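Long-range contact in OR486 (Synthetic construct, PDB 4R80), which is a de novo designed protein with a cystatin fold, a curved antiparallel sheet with a helix packed on it, probably made to test beta-sheet design rather than for biochemical activity: residues 4-16 / 28-42. Numbering follows the deposited sequence.
Sequences EEEEKRRAKQVAK and VQVRRVQKQGNTIRV
Lys12 lays the methylenes of its side chain over Val30 and Val33. Lys12 CD is 3.7 Å from Val30 CG1 and 3.8 Å from Val33 CG2. With CG anti to the backbone N (chi1 -177°), CG and CD come onto the valine methyls, and the turn at chi3 (79°) carries CE off them. One turn earlier, Lys8 CB meets the other methyl of Val33, and a water links Lys8 NZ to Val33 O. Deeper in the interface, Ala11 CB packs on Ile40 CD1 at 3.6 Å and Ala15 CB on Val42 CB at 3.9 Å. These small side chains are consistent with the close approach, 8.6 Å between the axes of helix 4-16 and strand 39-42. Phe66 and Val59 also touch Ala11.

At the hairpin end, the Lys35 chain slants across two glutamates, with Glu4 OE2 3.1 Å from Lys35 CD and Glu7 OE1 3.0 Å from Lys35 CE. Lys35 NZ makes a long salt bridge to Glu4 OE1 (3.9 Å). Cut back to an alanine, Lys35 would probably leave Glu4 to its long ion pair with Lys8 and open a gap beside both carboxylates. A helix crossing the concave face of a curved antiparallel sheet is typical of the cystatin fold.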
ATOM      1  N   GLU A   4      -1.692  -8.173 -15.603  1.00 14.67           N
ATOM      2  CA  GLU A   4      -1.161  -8.378 -14.261  1.00 27.63           C
ATOM      3  C   GLU A   4      -0.356  -7.192 -13.716  1.00 31.10           C
ATOM      4  O   GLU A   4      -0.527  -6.802 -12.560  1.00 26.33           O
ATOM      5  CB  GLU A   4      -0.296  -9.644 -14.242  1.00 28.94           C
ATOM      6  CG  GLU A   4       0.330  -9.963 -12.894  1.00 31.98           C
ATOM      7  CD  GLU A   4      -0.683 -10.433 -11.870  1.00 48.58           C
ATOM      8  OE1 GLU A   4      -1.768 -10.909 -12.268  1.00 56.19           O
ATOM      9  OE2 GLU A   4      -0.391 -10.326 -10.663  1.00 65.35           O
ATOM     10  N   GLU A   5       0.510  -6.627 -14.546  1.00 17.43           N
ATOM     11  CA  GLU A   5       1.373  -5.524 -14.123  1.00 21.60           C
ATOM     12  C   GLU A   5       0.622  -4.200 -14.010  1.00 18.74           C
ATOM     13  O   GLU A   5       0.962  -3.346 -13.192  1.00 25.77           O
ATOM     14  CB  GLU A   5       2.557  -5.388 -15.086  1.00 14.42           C
ATOM     15  CG  GLU A   5       3.546  -4.299 -14.715  1.00 15.98           C
ATOM     16  CD  GLU A   5       3.903  -4.306 -13.242  1.00 33.57           C
ATOM     17  OE1 GLU A   5       4.275  -5.378 -12.719  1.00 30.50           O
ATOM     18  OE2 GLU A   5       3.808  -3.237 -12.604  1.00 40.01           O
ATOM     19  N   GLU A   6      -0.412  -4.049 -14.827  1.00 17.77           N
ATOM     20  CA  GLU A   6      -1.230  -2.845 -14.846  1.00 23.67           C
ATOM     21  C   GLU A   6      -2.062  -2.746 -13.572  1.00 26.69           C
ATOM     22  O   GLU A   6      -2.305  -1.654 -13.060  1.00 20.55           O
ATOM     23  CB  GLU A   6      -2.147  -2.903 -16.066  1.00 19.47           C
ATOM     24  CG  GLU A   6      -2.803  -1.609 -16.499  1.00 28.37           C
ATOM     25  CD  GLU A   6      -4.110  -1.326 -15.782  1.00 49.97           C
ATOM     26  OE1 GLU A   6      -4.674  -2.243 -15.149  1.00 55.05           O
ATOM     27  OE2 GLU A   6      -4.599  -0.182 -15.895  1.00 41.25           O
ATOM     28  N   GLU A   7      -2.491  -3.898 -13.064  1.00 17.90           N
ATOM     29  CA  GLU A   7      -3.319  -3.945 -11.864  1.00 16.74           C
ATOM     30  C   GLU A   7      -2.487  -3.777 -10.599  1.00 21.73           C
ATOM     31  O   GLU A   7      -2.941  -3.174  -9.627  1.00 15.35           O
ATOM     32  CB  GLU A   7      -4.135  -5.241 -11.806  1.00 24.91           C
ATOM     33  CG  GLU A   7      -5.186  -5.368 -12.903  1.00 36.46           C
ATOM     34  CD  GLU A   7      -6.050  -6.605 -12.742  1.00 42.23           C
ATOM     35  OE1 GLU A   7      -5.820  -7.371 -11.786  1.00 31.93           O
ATOM     36  OE2 GLU A   7      -6.955  -6.819 -13.574  1.00 33.39           O
ATOM     37  N   LYS A   8      -1.272  -4.318 -10.611  1.00 20.12           N
ATOM     38  CA  LYS A   8      -0.357  -4.144  -9.491  1.00 22.09           C
ATOM     39  C   LYS A   8       0.081  -2.690  -9.381  1.00 15.05           C
ATOM     40  O   LYS A   8       0.266  -2.170  -8.283  1.00 14.11           O
ATOM     41  CB  LYS A   8       0.873  -5.045  -9.627  1.00 16.56           C
ATOM     42  CG  LYS A   8       0.609  -6.524  -9.422  1.00 13.03           C
ATOM     43  CD  LYS A   8       1.872  -7.326  -9.689  1.00 17.67           C
ATOM     44  CE  LYS A   8       1.794  -8.710  -9.074  1.00 21.28           C
ATOM     45  NZ  LYS A   8       3.024  -9.499  -9.344  1.00 25.19           N
ATOM     46  N   ARG A   9       0.254  -2.043 -10.527  1.00 10.74           N
ATOM     47  CA  ARG A   9       0.677  -0.648 -10.556  1.00 17.60           C
ATOM     48  C   ARG A   9      -0.387   0.283  -9.975  1.00 14.92           C
ATOM     49  O   ARG A   9      -0.083   1.152  -9.157  1.00  8.90           O
ATOM     50  CB  ARG A   9       1.063  -0.234 -11.980  1.00 21.09           C
ATOM     51  CG  ARG A   9       1.555   1.196 -12.108  1.00 27.78           C
ATOM     52  CD  ARG A   9       1.433   1.690 -13.541  1.00 26.00           C
ATOM     53  NE  ARG A   9       0.043   1.777 -13.976  1.00 34.55           N
ATOM     54  CZ  ARG A   9      -0.754   2.811 -13.733  1.00 43.72           C
ATOM     55  NH1 ARG A   9      -0.305   3.854 -13.049  1.00 40.25           N
ATOM     56  NH2 ARG A   9      -2.005   2.801 -14.172  1.00 40.71           N
ATOM     57  N   ARG A  10      -1.633   0.090 -10.397  1.00 14.08           N
ATOM     58  CA  ARG A  10      -2.748   0.891  -9.900  1.00 14.69           C
ATOM     59  C   ARG A  10      -2.985   0.662  -8.405  1.00 11.68           C
ATOM     60  O   ARG A  10      -3.180   1.612  -7.644  1.00 12.65           O
ATOM     61  CB  ARG A  10      -4.020   0.590 -10.697  1.00 18.24           C
ATOM     62  CG  ARG A  10      -3.978   1.058 -12.144  1.00 17.57           C
ATOM     63  CD  ARG A  10      -5.236   0.649 -12.908  1.00 17.44           C
ATOM     64  NE  ARG A  10      -6.461   1.193 -12.327  1.00 21.95           N
ATOM     65  CZ  ARG A  10      -7.677   0.962 -12.807  1.00 24.65           C
ATOM     66  NH1 ARG A  10      -7.846   0.196 -13.877  1.00 24.72           N
ATOM     67  NH2 ARG A  10      -8.732   1.495 -12.203  1.00 21.79           N
ATOM     68  N   ALA A  11      -2.955  -0.602  -7.990  1.00  9.90           N
ATOM     69  CA  ALA A  11      -3.188  -0.951  -6.593  1.00 18.91           C
ATOM     70  C   ALA A  11      -2.098  -0.370  -5.707  1.00 15.03           C
ATOM     71  O   ALA A  11      -2.371   0.086  -4.598  1.00 12.19           O
ATOM     72  CB  ALA A  11      -3.261  -2.461  -6.420  1.00 15.11           C
ATOM     73  N   LYS A  12      -0.866  -0.381  -6.204  1.00  7.37           N
ATOM     74  CA  LYS A  12       0.254   0.173  -5.453  1.00 13.14           C
ATOM     75  C   LYS A  12       0.106   1.682  -5.286  1.00 14.33           C
ATOM     76  O   LYS A  12       0.390   2.226  -4.218  1.00 11.73           O
ATOM     77  CB  LYS A  12       1.583  -0.140  -6.141  1.00 12.35           C
ATOM     78  CG  LYS A  12       2.800   0.342  -5.362  1.00 22.32           C
ATOM     79  CD  LYS A  12       4.090   0.125  -6.138  1.00 34.72           C
ATOM     80  CE  LYS A  12       4.277   1.195  -7.200  1.00 32.92           C
ATOM     81  NZ  LYS A  12       4.402   2.549  -6.590  1.00 33.62           N
ATOM     82  N   GLN A  13      -0.345   2.353  -6.342  1.00 12.02           N
ATOM     83  CA  GLN A  13      -0.516   3.801  -6.311  1.00 15.49           C
ATOM     84  C   GLN A  13      -1.707   4.225  -5.457  1.00 12.04           C
ATOM     85  O   GLN A  13      -1.653   5.246  -4.772  1.00 14.24           O
ATOM     86  CB  GLN A  13      -0.658   4.355  -7.731  1.00 18.78           C
ATOM     87  CG  GLN A  13       0.614   4.258  -8.558  1.00 24.78           C
ATOM     88  CD  GLN A  13       0.452   4.832  -9.952  1.00 28.44           C
ATOM     89  OE1 GLN A  13      -0.625   5.301 -10.321  1.00 44.53           O
ATOM     90  NE2 GLN A  13       1.524   4.796 -10.734  1.00 16.03           N
ATOM     91  N   VAL A  14      -2.776   3.436  -5.492  1.00 10.69           N
ATOM     92  CA  VAL A  14      -3.938   3.688  -4.649  1.00 12.61           C
ATOM     93  C   VAL A  14      -3.519   3.519  -3.197  1.00 12.43           C
ATOM     94  O   VAL A  14      -3.877   4.316  -2.329  1.00 15.82           O
ATOM     95  CB  VAL A  14      -5.095   2.718  -4.968  1.00 10.36           C
ATOM     96  CG1 VAL A  14      -6.141   2.740  -3.862  1.00 13.75           C
ATOM     97  CG2 VAL A  14      -5.724   3.062  -6.308  1.00 15.35           C
ATOM     98  N   ALA A  15      -2.740   2.474  -2.954  1.00 15.19           N
ATOM     99  CA  ALA A  15      -2.237   2.166  -1.625  1.00 12.78           C
ATOM    100  C   ALA A  15      -1.276   3.235  -1.115  1.00 12.82           C
ATOM    101  O   ALA A  15      -1.369   3.665   0.034  1.00 10.73           O
ATOM    102  CB  ALA A  15      -1.546   0.823  -1.648  1.00 12.26           C
ATOM    103  N   LYS A  16      -0.356   3.661  -1.975  1.00 13.08           N
ATOM    104  CA  LYS A  16       0.662   4.630  -1.587  1.00 13.08           C
ATOM    105  C   LYS A  16       0.070   6.017  -1.350  1.00 15.11           C
ATOM    106  O   LYS A  16       0.457   6.712  -0.411  1.00 11.88           O
ATOM    107  CB  LYS A  16       1.771   4.696  -2.638  1.00 13.38           C
ATOM    108  CG  LYS A  16       2.924   5.614  -2.272  1.00 18.77           C
ATOM    109  CD  LYS A  16       3.972   5.638  -3.371  1.00 18.67           C
ATOM    110  CE  LYS A  16       5.059   6.657  -3.078  1.00 19.68           C
ATOM    111  NZ  LYS A  16       5.948   6.860  -4.254  1.00 35.90           N
ATOM    112  N   VAL A  28       7.418   7.755   1.742  1.00 27.27           N
ATOM    113  CA  VAL A  28       6.866   6.408   1.725  1.00 24.63           C
ATOM    114  C   VAL A  28       7.458   5.578   0.592  1.00 30.73           C
ATOM    115  O   VAL A  28       7.379   5.959  -0.575  1.00 36.63           O
ATOM    116  CB  VAL A  28       5.338   6.440   1.560  1.00 21.02           C
ATOM    117  CG1 VAL A  28       4.781   5.034   1.601  1.00 26.88           C
ATOM    118  CG2 VAL A  28       4.703   7.301   2.644  1.00 19.70           C
ATOM    119  N   GLN A  29       8.054   4.443   0.942  1.00 21.37           N
ATOM    120  CA  GLN A  29       8.589   3.531  -0.062  1.00 27.91           C
ATOM    121  C   GLN A  29       7.807   2.220  -0.082  1.00 23.08           C
ATOM    122  O   GLN A  29       7.405   1.705   0.961  1.00 16.60           O
ATOM    123  CB  GLN A  29      10.081   3.269   0.178  1.00 32.93           C
ATOM    124  CG  GLN A  29      10.387   2.422   1.406  1.00 34.47           C
ATOM    125  CD  GLN A  29      11.697   1.666   1.288  1.00 41.00           C
ATOM    126  OE1 GLN A  29      12.370   1.721   0.259  1.00 54.61           O
ATOM    127  NE2 GLN A  29      12.063   0.949   2.345  1.00 40.06           N
ATOM    128  N   VAL A  30       7.584   1.693  -1.282  1.00 25.60           N
ATOM    129  CA  VAL A  30       6.893   0.421  -1.448  1.00 19.10           C
ATOM    130  C   VAL A  30       7.914  -0.694  -1.621  1.00 16.98           C
ATOM    131  O   VAL A  30       8.776  -0.624  -2.495  1.00 23.11           O
ATOM    132  CB  VAL A  30       5.958   0.441  -2.671  1.00 22.80           C
ATOM    133  CG1 VAL A  30       5.264  -0.902  -2.831  1.00 20.60           C
ATOM    134  CG2 VAL A  30       4.937   1.560  -2.539  1.00 21.68           C
ATOM    135  N   ARG A  31       7.812  -1.727  -0.791  1.00 20.16           N
ATOM    136  CA  ARG A  31       8.809  -2.790  -0.797  1.00 18.01           C
ATOM    137  C   ARG A  31       8.360  -4.040  -1.541  1.00 11.26           C
ATOM    138  O   ARG A  31       9.187  -4.757  -2.106  1.00 16.09           O
ATOM    139  CB  ARG A  31       9.221  -3.154   0.630  1.00 22.14           C
ATOM    140  CG  ARG A  31       9.950  -2.044   1.360  1.00 26.59           C
ATOM    141  CD  ARG A  31      10.581  -2.560   2.639  1.00 30.41           C
ATOM    142  NE  ARG A  31      11.562  -3.613   2.383  1.00 41.16           N
ATOM    143  CZ  ARG A  31      12.842  -3.389   2.099  1.00 44.94           C
ATOM    144  NH1 ARG A  31      13.302  -2.146   2.032  1.00 39.49           N
ATOM    145  NH2 ARG A  31      13.664  -4.407   1.881  1.00 37.67           N
ATOM    146  N   ARG A  32       7.060  -4.305  -1.543  1.00 13.70           N
ATOM    147  CA  ARG A  32       6.549  -5.476  -2.246  1.00 12.44           C
ATOM    148  C   ARG A  32       5.078  -5.343  -2.609  1.00 15.13           C
ATOM    149  O   ARG A  32       4.267  -4.853  -1.822  1.00 12.62           O
ATOM    150  CB  ARG A  32       6.786  -6.753  -1.435  1.00 21.41           C
ATOM    151  CG  ARG A  32       6.796  -8.016  -2.284  1.00 23.25           C
ATOM    152  CD  ARG A  32       7.086  -9.251  -1.450  1.00 32.65           C
ATOM    153  NE  ARG A  32       5.871  -9.849  -0.908  1.00 43.20           N
ATOM    154  CZ  ARG A  32       5.198 -10.831  -1.499  1.00 46.61           C
ATOM    155  NH1 ARG A  32       5.623 -11.328  -2.653  1.00 44.06           N
ATOM    156  NH2 ARG A  32       4.101 -11.318  -0.937  1.00 50.78           N
ATOM    157  N   VAL A  33       4.747  -5.780  -3.817  1.00 22.93           N
ATOM    158  CA  VAL A  33       3.365  -5.832  -4.265  1.00 21.15           C
ATOM    159  C   VAL A  33       3.036  -7.266  -4.650  1.00 18.72           C
ATOM    160  O   VAL A  33       3.750  -7.887  -5.437  1.00 23.67           O
ATOM    161  CB  VAL A  33       3.129  -4.906  -5.472  1.00 14.14           C
ATOM    162  CG1 VAL A  33       1.685  -4.992  -5.934  1.00 14.48           C
ATOM    163  CG2 VAL A  33       3.500  -3.471  -5.119  1.00 17.16           C
ATOM    164  N   GLN A  34       1.953  -7.791  -4.090  1.00 16.15           N
ATOM    165  CA  GLN A  34       1.563  -9.173  -4.333  1.00 15.51           C
ATOM    166  C   GLN A  34       0.078  -9.287  -4.642  1.00 16.36           C
ATOM    167  O   GLN A  34      -0.757  -8.696  -3.959  1.00 14.27           O
ATOM    168  CB  GLN A  34       1.907 -10.052  -3.132  1.00 17.78           C
ATOM    169  CG  GLN A  34       1.524 -11.510  -3.322  1.00 39.98           C
ATOM    170  CD  GLN A  34       1.136 -12.184  -2.024  1.00 37.61           C
ATOM    171  OE1 GLN A  34       1.531 -11.748  -0.945  1.00 53.50           O
ATOM    172  NE2 GLN A  34       0.347 -13.247  -2.121  1.00 33.87           N
ATOM    173  N   LYS A  35      -0.245 -10.061  -5.671  1.00 18.95           N
ATOM    174  CA  LYS A  35      -1.624 -10.209  -6.112  1.00 19.34           C
ATOM    175  C   LYS A  35      -2.142 -11.618  -5.863  1.00 16.32           C
ATOM    176  O   LYS A  35      -1.475 -12.604  -6.174  1.00 10.27           O
ATOM    177  CB  LYS A  35      -1.752  -9.863  -7.595  1.00 22.06           C
ATOM    178  CG  LYS A  35      -3.170  -9.955  -8.127  1.00 24.92           C
ATOM    179  CD  LYS A  35      -3.231  -9.555  -9.587  1.00 26.35           C
ATOM    180  CE  LYS A  35      -4.646  -9.624 -10.113  1.00 28.10           C
ATOM    181  NZ  LYS A  35      -5.132 -11.028 -10.215  1.00 37.28           N
ATOM    182  N   GLN A  36      -3.341 -11.694  -5.296  1.00 20.70           N
ATOM    183  CA  GLN A  36      -4.010 -12.963  -5.045  1.00 21.48           C
ATOM    184  C   GLN A  36      -5.475 -12.835  -5.445  1.00 18.09           C
ATOM    185  O   GLN A  36      -6.305 -12.380  -4.660  1.00 17.92           O
ATOM    186  CB  GLN A  36      -3.901 -13.335  -3.565  1.00 23.99           C
ATOM    187  CG  GLN A  36      -4.511 -14.680  -3.212  1.00 25.06           C
ATOM    188  CD  GLN A  36      -4.621 -14.898  -1.716  1.00 30.48           C
ATOM    189  OE1 GLN A  36      -4.387 -13.984  -0.924  1.00 37.06           O
ATOM    190  NE2 GLN A  36      -4.981 -16.114  -1.319  1.00 22.43           N
ATOM    191  N   GLY A  37      -5.784 -13.229  -6.677  1.00 18.05           N
ATOM    192  CA  GLY A  37      -7.131 -13.100  -7.203  1.00 21.03           C
ATOM    193  C   GLY A  37      -7.438 -11.652  -7.529  1.00 25.96           C
ATOM    194  O   GLY A  37      -6.729 -11.027  -8.313  1.00 29.70           O
ATOM    195  N   ASN A  38      -8.494 -11.115  -6.928  1.00 21.31           N
ATOM    196  CA  ASN A  38      -8.826  -9.704  -7.100  1.00 22.32           C
ATOM    197  C   ASN A  38      -8.332  -8.869  -5.923  1.00 24.08           C
ATOM    198  O   ASN A  38      -8.672  -7.693  -5.792  1.00 16.42           O
ATOM    199  CB  ASN A  38     -10.331  -9.512  -7.304  1.00 18.53           C
ATOM    200  CG  ASN A  38     -10.817 -10.083  -8.624  1.00 30.99           C
ATOM    201  OD1 ASN A  38     -10.088 -10.093  -9.615  1.00 43.76           O
ATOM    202  ND2 ASN A  38     -12.056 -10.559  -8.640  1.00 29.18           N
ATOM    203  N   THR A  39      -7.532  -9.493  -5.064  1.00 21.10           N
ATOM    204  CA  THR A  39      -6.978  -8.813  -3.901  1.00 21.20           C
ATOM    205  C   THR A  39      -5.476  -8.611  -4.067  1.00 22.77           C
ATOM    206  O   THR A  39      -4.743  -9.556  -4.350  1.00 14.04           O
ATOM    207  CB  THR A  39      -7.237  -9.618  -2.613  1.00 27.68           C
ATOM    208  OG1 THR A  39      -8.644  -9.656  -2.344  1.00 45.20           O
ATOM    209  CG2 THR A  39      -6.509  -8.996  -1.431  1.00 22.24           C
ATOM    210  N   ILE A  40      -5.021  -7.374  -3.894  1.00 17.80           N
ATOM    211  CA  ILE A  40      -3.597  -7.073  -3.982  1.00 19.47           C
ATOM    212  C   ILE A  40      -3.049  -6.524  -2.667  1.00 11.46           C
ATOM    213  O   ILE A  40      -3.609  -5.598  -2.079  1.00 13.43           O
ATOM    214  CB  ILE A  40      -3.293  -6.097  -5.136  1.00 14.16           C
ATOM    215  CG1 ILE A  40      -3.962  -6.581  -6.425  1.00 14.60           C
ATOM    216  CG2 ILE A  40      -1.794  -5.972  -5.350  1.00 12.40           C
ATOM    217  CD1 ILE A  40      -3.509  -5.854  -7.668  1.00 17.15           C
ATOM    218  N   ARG A  41      -1.943  -7.104  -2.215  1.00 11.02           N
ATOM    219  CA  ARG A  41      -1.321  -6.717  -0.957  1.00 13.88           C
ATOM    220  C   ARG A  41      -0.069  -5.886  -1.199  1.00 12.89           C
ATOM    221  O   ARG A  41       0.874  -6.341  -1.845  1.00 12.55           O
ATOM    222  CB  ARG A  41      -0.987  -7.950  -0.115  1.00 16.81           C
ATOM    223  CG  ARG A  41      -2.204  -8.695   0.408  1.00 27.86           C
ATOM    224  CD  ARG A  41      -1.795  -9.884   1.262  1.00 32.62           C
ATOM    225  NE  ARG A  41      -2.945 -10.551   1.865  1.00 39.80           N
ATOM    226  CZ  ARG A  41      -3.604 -11.558   1.303  1.00 53.12           C
ATOM    227  NH1 ARG A  41      -3.229 -12.020   0.118  1.00 40.03           N
ATOM    228  NH2 ARG A  41      -4.641 -12.104   1.925  1.00 49.75           N
ATOM    229  N   VAL A  42      -0.072  -4.661  -0.684  1.00  9.53           N
ATOM    230  CA  VAL A  42       1.049  -3.749  -0.871  1.00 11.36           C
ATOM    231  C   VAL A  42       1.740  -3.471   0.460  1.00 12.46           C
ATOM    232  O   VAL A  42       1.121  -2.988   1.408  1.00 10.76           O
ATOM    233  CB  VAL A  42       0.597  -2.419  -1.498  1.00 16.45           C
ATOM    234  CG1 VAL A  42       1.795  -1.518  -1.747  1.00  6.95           C
ATOM    235  CG2 VAL A  42      -0.165  -2.674  -2.789  1.00  9.34           C
TER
HETATM  236  O   HOH W   1       5.218  -8.175  -7.529  1.00 19.14           O